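Local atomic coordinates of Poly(A) RNA polymerase GLD2 (Rattus norvegicus, PDB entry 6LBK), a protein that probably adds successive AMP units from ATP to the 3' ends of selected cytoplasmic RNAs, this chain being its catalytic part. Residues 246-251 and 270-275; 187-192 and 329-334. The protein carries 1 engineered substitution. All blocks are in the same frame, centred on the assembly; numbering follows the deposited sequence.

Overall arrangement
Both contacts gather around helix 182-194, and contact 1 is nested along the chain inside the much longer loop that contact 2 closes. Their centres lie about 13 Å apart, with contact 2 the deeper: its centre is about 10 Å from that of the chain, against about 19 Å for contact 1. They touch directly. Leu248 CD1 packs 3.6 Å from Thr192 CB, and the amide of Gln249 reaches the 329-334 loop, with Gln249 NE2 giving a weak hydrogen bond to Pro331 O. Both lie away from Asp109 and Asp111, the probable magnesium ligands of the active site.

Contact 1. Residues 246-251 and 270-275; sequences PSLQKI and CNVPPY
Pro246 lies over one face of the Tyr275 ring, and this pair makes the broader of two apolar patches between residues 246-251 and 270-275. Pro246 CD sits above the middle of the ring, 3.4 Å from its centroid and only 7° off the ring normal, a well-formed CH-pi contact. Pro246 CG comes down nearer the rim, 3.5 Å from Tyr275 CD1, while Pro246 CB leans over Tyr275 CE1. The phenol is carried under the proline by a CG anti to the backbone N (chi1 -165°). Next, Ser247 N-caps the short helix 248-251: its OG accepts a weak bond of 3.3 Å from Lys250 N and is also hydrogen-bonded to Arg308 O. Leu248, on the first turn, makes the second patch with a single methyl, CD2, which lies 3.7 Å from Val272 CG1. Phe256 touches both of these side chains, as does Thr192 of helix 182-194, and Tyr193 OH is bonded to Leu248 N. Further on, Lys250 NZ bonds to Glu309 O. No hydrogen bond links the two segments. Shape fit and dispersion, helped by the slightly positive C-H groups of the proline over an electron-rich ring, therefore hold this partly buried junction, which joins the start of a short helix to the chain that follows helix 268-271.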
loop_
_atom_site.group_PDB
_atom_site.type_symbol
_atom_site.label_atom_id
_atom_site.label_comp_id
_atom_site.label_asym_id
_atom_site.label_seq_id
_atom_site.Cartn_x
_atom_site.Cartn_y
_atom_site.Cartn_z
ATOM N N PRO A 246 -4.019 9.915 14.134
ATOM C CA PRO A 246 -4.453 9.158 15.306
ATOM C C PRO A 246 -4.567 7.702 14.940
ATOM O O PRO A 246 -3.972 7.275 13.943
ATOM C CB PRO A 246 -5.816 9.768 15.620
ATOM C CG PRO A 246 -6.358 10.077 14.263
ATOM C CD PRO A 246 -5.168 10.482 13.407
ATOM N N SER A 247 -5.302 6.927 15.731
ATOM C CA SER A 247 -5.714 5.589 15.322
ATOM C C SER A 247 -7.166 5.637 14.870
ATOM O O SER A 247 -8.047 5.978 15.664
ATOM C CB SER A 247 -5.548 4.573 16.446
ATOM O OG SER A 247 -6.103 3.326 16.047
ATOM N N LEU A 248 -7.414 5.336 13.588
ATOM C CA LEU A 248 -8.790 5.355 13.095
ATOM C C LEU A 248 -9.626 4.237 13.719
ATOM O O LEU A 248 -10.806 4.439 14.021
ATOM C CB LEU A 248 -8.818 5.251 11.567
ATOM C CG LEU A 248 -8.393 6.446 10.710
ATOM C CD1 LEU A 248 -8.295 6.035 9.253
ATOM C CD2 LEU A 248 -9.343 7.621 10.881
ATOM N N GLN A 249 -9.034 3.056 13.923
ATOM C CA GLN A 249 -9.793 1.902 14.408
ATOM C C GLN A 249 -10.125 2.008 15.894
ATOM O O GLN A 249 -11.110 1.417 16.354
ATOM C CB GLN A 249 -9.016 0.622 14.123
ATOM C CG GLN A 249 -9.005 0.246 12.670
ATOM C CD GLN A 249 -8.054 -0.883 12.386
ATOM O OE1 GLN A 249 -6.843 -0.692 12.319
ATOM N NE2 GLN A 249 -8.598 -2.080 12.227
ATOM N N LYS A 250 -9.290 2.699 16.665
ATOM C CA LYS A 250 -9.613 2.956 18.062
ATOM C C LYS A 250 -10.680 4.039 18.216
ATOM O O LYS A 250 -11.574 3.906 19.062
ATOM C CB LYS A 250 -8.345 3.318 18.832
ATOM C CG LYS A 250 -7.393 2.153 19.027
ATOM C CD LYS A 250 -6.156 2.603 19.776
ATOM C CE LYS A 250 -5.379 1.428 20.338
ATOM N NZ LYS A 250 -4.145 1.901 21.037
ATOM N N ILE A 251 -10.607 5.115 17.421
ATOM C CA ILE A 251 -11.516 6.246 17.610
ATOM C C ILE A 251 -12.870 5.986 16.947
ATOM O O ILE A 251 -13.906 6.413 17.466
ATOM C CB ILE A 251 -10.878 7.557 17.100
ATOM C CG1 ILE A 251 -9.598 7.878 17.879
ATOM C CG2 ILE A 251 -11.859 8.720 17.192
ATOM C CD1 ILE A 251 -8.812 9.047 17.324
ATOM N N CYS A 270 -16.377 8.555 4.033
ATOM C CA CYS A 270 -17.373 9.625 4.028
ATOM C C CYS A 270 -17.802 10.008 5.437
ATOM O O CYS A 270 -18.266 11.134 5.648
ATOM C CB CYS A 270 -18.624 9.220 3.234
ATOM S SG CYS A 270 -18.424 8.862 1.469
ATOM N N ASN A 271 -17.642 9.109 6.405
ATOM C CA ASN A 271 -18.078 9.351 7.773
ATOM C C ASN A 271 -17.013 10.042 8.620
ATOM O O ASN A 271 -17.341 10.925 9.417
ATOM C CB ASN A 271 -18.460 8.022 8.438
ATOM C CG ASN A 271 -19.515 7.242 7.655
ATOM O OD1 ASN A 271 -19.364 6.038 7.427
ATOM N ND2 ASN A 271 -20.589 7.919 7.252
ATOM N N VAL A 272 -15.748 9.667 8.459
ATOM C CA VAL A 272 -14.697 10.082 9.394
ATOM C C VAL A 272 -14.260 11.512 9.074
ATOM O O VAL A 272 -13.941 11.809 7.912
ATOM C CB VAL A 272 -13.519 9.115 9.330
ATOM C CG1 VAL A 272 -12.334 9.647 10.129
ATOM C CG2 VAL A 272 -13.942 7.738 9.824
ATOM N N PRO A 273 -14.214 12.402 10.064
ATOM C CA PRO A 273 -13.816 13.804 9.823
ATOM C C PRO A 273 -12.306 13.957 9.719
ATOM O O PRO A 273 -11.557 13.056 10.124
ATOM C CB PRO A 273 -14.369 14.530 11.057
ATOM C CG PRO A 273 -14.354 13.490 12.126
ATOM C CD PRO A 273 -14.648 12.177 11.453
ATOM N N PRO A 274 -11.817 15.089 9.199
ATOM C CA PRO A 274 -10.368 15.280 9.053
ATOM C C PRO A 274 -9.683 15.493 10.391
ATOM O O PRO A 274 -10.301 15.882 11.385
ATOM C CB PRO A 274 -10.250 16.543 8.189
ATOM C CG PRO A 274 -11.579 16.750 7.607
ATOM C CD PRO A 274 -12.552 16.221 8.618
ATOM N N TYR A 275 -8.371 15.250 10.388
ATOM C CA TYR A 275 -7.547 15.327 11.587
ATOM C C TYR A 275 -6.733 16.615 11.555
ATOM O O TYR A 275 -6.003 16.875 10.593
ATOM C CB TYR A 275 -6.619 14.117 11.698
ATOM C CG TYR A 275 -5.993 13.947 13.069
ATOM C CD1 TYR A 275 -6.767 13.573 14.163
ATOM C CD2 TYR A 275 -4.626 14.148 13.269
ATOM C CE1 TYR A 275 -6.209 13.411 15.423
ATOM C CE2 TYR A 275 -4.052 13.989 14.531
ATOM C CZ TYR A 275 -4.852 13.621 15.607
ATOM O OH TYR A 275 -4.305 13.460 16.868
#

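Contact 2. Residues 187-192 and 329-334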
loop_
_atom_site.group_PDB
_atom_site.type_symbol
_atom_site.label_atom_id
_atom_site.label_comp_id
_atom_site.label_asym_id
_atom_site.label_seq_id
_atom_site.Cartn_x
_atom_site.Cartn_y
_atom_site.Cartn_z
ATOM N N THR A 187 -8.337 -1.402 2.253
ATOM C CA THR A 187 -8.353 -0.366 1.215
ATOM C C THR A 187 -8.988 0.904 1.748
ATOM O O THR A 187 -8.468 2.009 1.531
ATOM C CB THR A 187 -9.080 -0.827 -0.057
ATOM O OG1 THR A 187 -8.258 -1.755 -0.776
ATOM C CG2 THR A 187 -9.342 0.364 -0.958
ATOM N N PHE A 188 -10.102 0.761 2.467
ATOM C CA PHE A 188 -10.832 1.930 2.912
ATOM C C PHE A 188 -10.386 2.404 4.284
ATOM O O PHE A 188 -10.616 3.574 4.615
ATOM C CB PHE A 188 -12.340 1.645 2.836
ATOM C CG PHE A 188 -12.772 1.384 1.442
ATOM C CD1 PHE A 188 -12.822 2.434 0.525
ATOM C CD2 PHE A 188 -13.017 0.099 1.003
ATOM C CE1 PHE A 188 -13.149 2.211 -0.786
ATOM C CE2 PHE A 188 -13.373 -0.137 -0.321
ATOM C CZ PHE A 188 -13.431 0.922 -1.217
ATOM N N LEU A 189 -9.699 1.549 5.054
ATOM C CA LEU A 189 -8.953 2.061 6.197
ATOM C C LEU A 189 -7.889 3.025 5.718
ATOM O O LEU A 189 -7.914 4.215 6.049
ATOM C CB LEU A 189 -8.328 0.903 6.967
ATOM C CG LEU A 189 -7.369 1.226 8.087
ATOM C CD1 LEU A 189 -8.144 1.933 9.162
ATOM C CD2 LEU A 189 -6.848 -0.085 8.561
ATOM N N LEU A 190 -7.027 2.537 4.822
ATOM C CA LEU A 190 -5.906 3.307 4.298
ATOM C C LEU A 190 -6.386 4.547 3.573
ATOM O O LEU A 190 -5.827 5.643 3.753
ATOM C CB LEU A 190 -5.089 2.434 3.345
ATOM C CG LEU A 190 -3.809 1.800 3.900
ATOM C CD1 LEU A 190 -4.056 0.950 5.144
ATOM C CD2 LEU A 190 -3.087 1.028 2.789
ATOM N N ARG A 191 -7.460 4.406 2.798
ATOM C CA ARG A 191 -8.019 5.556 2.098
ATOM C C ARG A 191 -8.434 6.642 3.081
ATOM O O ARG A 191 -8.204 7.831 2.832
ATOM C CB ARG A 191 -9.208 5.123 1.223
ATOM C CG ARG A 191 -9.940 6.283 0.579
ATOM C CD ARG A 191 -10.838 5.875 -0.552
ATOM N NE ARG A 191 -11.483 7.041 -1.157
ATOM C CZ ARG A 191 -11.046 7.685 -2.240
ATOM N NH1 ARG A 191 -11.713 8.746 -2.683
ATOM N NH2 ARG A 191 -9.951 7.277 -2.880
ATOM N N THR A 192 -8.997 6.250 4.230
ATOM C CA THR A 192 -9.435 7.238 5.214
ATOM C C THR A 192 -8.245 7.955 5.835
ATOM O O THR A 192 -8.322 9.152 6.125
ATOM C CB THR A 192 -10.298 6.563 6.290
ATOM O OG1 THR A 192 -11.368 5.859 5.654
ATOM C CG2 THR A 192 -10.896 7.599 7.228
ATOM N N GLU A 329 2.206 -5.400 11.922
ATOM C CA GLU A 329 0.930 -6.053 12.197
ATOM C C GLU A 329 -0.126 -5.606 11.184
ATOM O O GLU A 329 -0.400 -4.410 11.053
ATOM C CB GLU A 329 0.454 -5.747 13.616
ATOM C CG GLU A 329 -0.840 -6.465 14.022
ATOM C CD GLU A 329 -1.466 -5.937 15.330
ATOM O OE1 GLU A 329 -1.835 -6.760 16.209
ATOM O OE2 GLU A 329 -1.607 -4.704 15.481
ATOM N N GLU A 330 -0.704 -6.552 10.446
ATOM C CA GLU A 330 -1.873 -6.209 9.651
ATOM C C GLU A 330 -2.942 -5.679 10.611
ATOM O O GLU A 330 -3.095 -6.218 11.709
ATOM C CB GLU A 330 -2.361 -7.435 8.864
ATOM C CG GLU A 330 -2.910 -7.191 7.453
ATOM C CD GLU A 330 -4.309 -6.537 7.390
ATOM O OE1 GLU A 330 -5.129 -6.771 8.305
ATOM O OE2 GLU A 330 -4.585 -5.787 6.413
ATOM N N PRO A 331 -3.622 -4.572 10.283
ATOM C CA PRO A 331 -4.576 -3.989 11.251
ATOM C C PRO A 331 -5.885 -4.764 11.412
ATOM O O PRO A 331 -6.506 -4.655 12.479
ATOM C CB PRO A 331 -4.819 -2.571 10.716
ATOM C CG PRO A 331 -4.390 -2.595 9.320
ATOM C CD PRO A 331 -3.376 -3.688 9.140
ATOM N N PHE A 332 -6.320 -5.559 10.428
ATOM C CA PHE A 332 -7.574 -6.293 10.576
ATOM C C PHE A 332 -7.355 -7.737 11.022
ATOM O O PHE A 332 -8.040 -8.196 11.935
ATOM C CB PHE A 332 -8.401 -6.241 9.270
ATOM C CG PHE A 332 -8.986 -4.865 8.952
ATOM C CD1 PHE A 332 -10.060 -4.359 9.678
ATOM C CD2 PHE A 332 -8.473 -4.093 7.927
ATOM C CE1 PHE A 332 -10.596 -3.111 9.393
ATOM C CE2 PHE A 332 -9.001 -2.838 7.647
ATOM C CZ PHE A 332 -10.066 -2.356 8.380
ATOM N N ASP A 333 -6.421 -8.474 10.425
ATOM C CA ASP A 333 -5.998 -9.764 10.966
ATOM C C ASP A 333 -4.596 -9.672 11.567
ATOM O O ASP A 333 -3.883 -8.677 11.416
ATOM C CB ASP A 333 -6.042 -10.846 9.888
ATOM C CG ASP A 333 -5.190 -10.515 8.700
ATOM O OD1 ASP A 333 -4.576 -9.445 8.722
ATOM O OD2 ASP A 333 -5.145 -11.294 7.724
ATOM N N GLY A 334 -4.199 -10.718 12.278
ATOM C CA GLY A 334 -2.924 -10.668 12.969
ATOM C C GLY A 334 -1.803 -11.396 12.260
ATOM O O GLY A 334 -1.560 -12.575 12.542
#
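Leu189 points from helix 182-194 into the bend at Pro331 and Phe332, and one methyl does most of the touching. Leu189 CD2 is 3.6 Å from Pro331 CG and 3.6 Å from Phe332 CE2, sitting in the notch where the two rings diverge; Leu189 CB adds a contact to Phe332 CE2 at 3.9 Å. A chi1 of 172° swings the leucine branch opposite its own amide nitrogen and out to the loop. Tyr227 packs on Pro331 from helix 226-239, and Leu248 and Gln249 press on Leu189, which makes this the tight, buried part. The loop is held in shape from within: Glu330 OE1 takes Phe332 N at 2.7 Å, from above the carboxylate plane, and Asp333 N at 3.0 Å. Its other oxygen, OE2, bonds to Tyr227 OH and Asn186 ND2, tying the bend to two helices. The far side of the bend is looser, with Asp333 partly exposed and Gly334 exposed and poorly ordered. Between the segments the contact is apolar, with the Glu330 carboxylate adding a polar tie to the same helix; the helix belongs to the central palm region and the loop to the PAP-associated region of a Cid1-like nucleotidyltransferase.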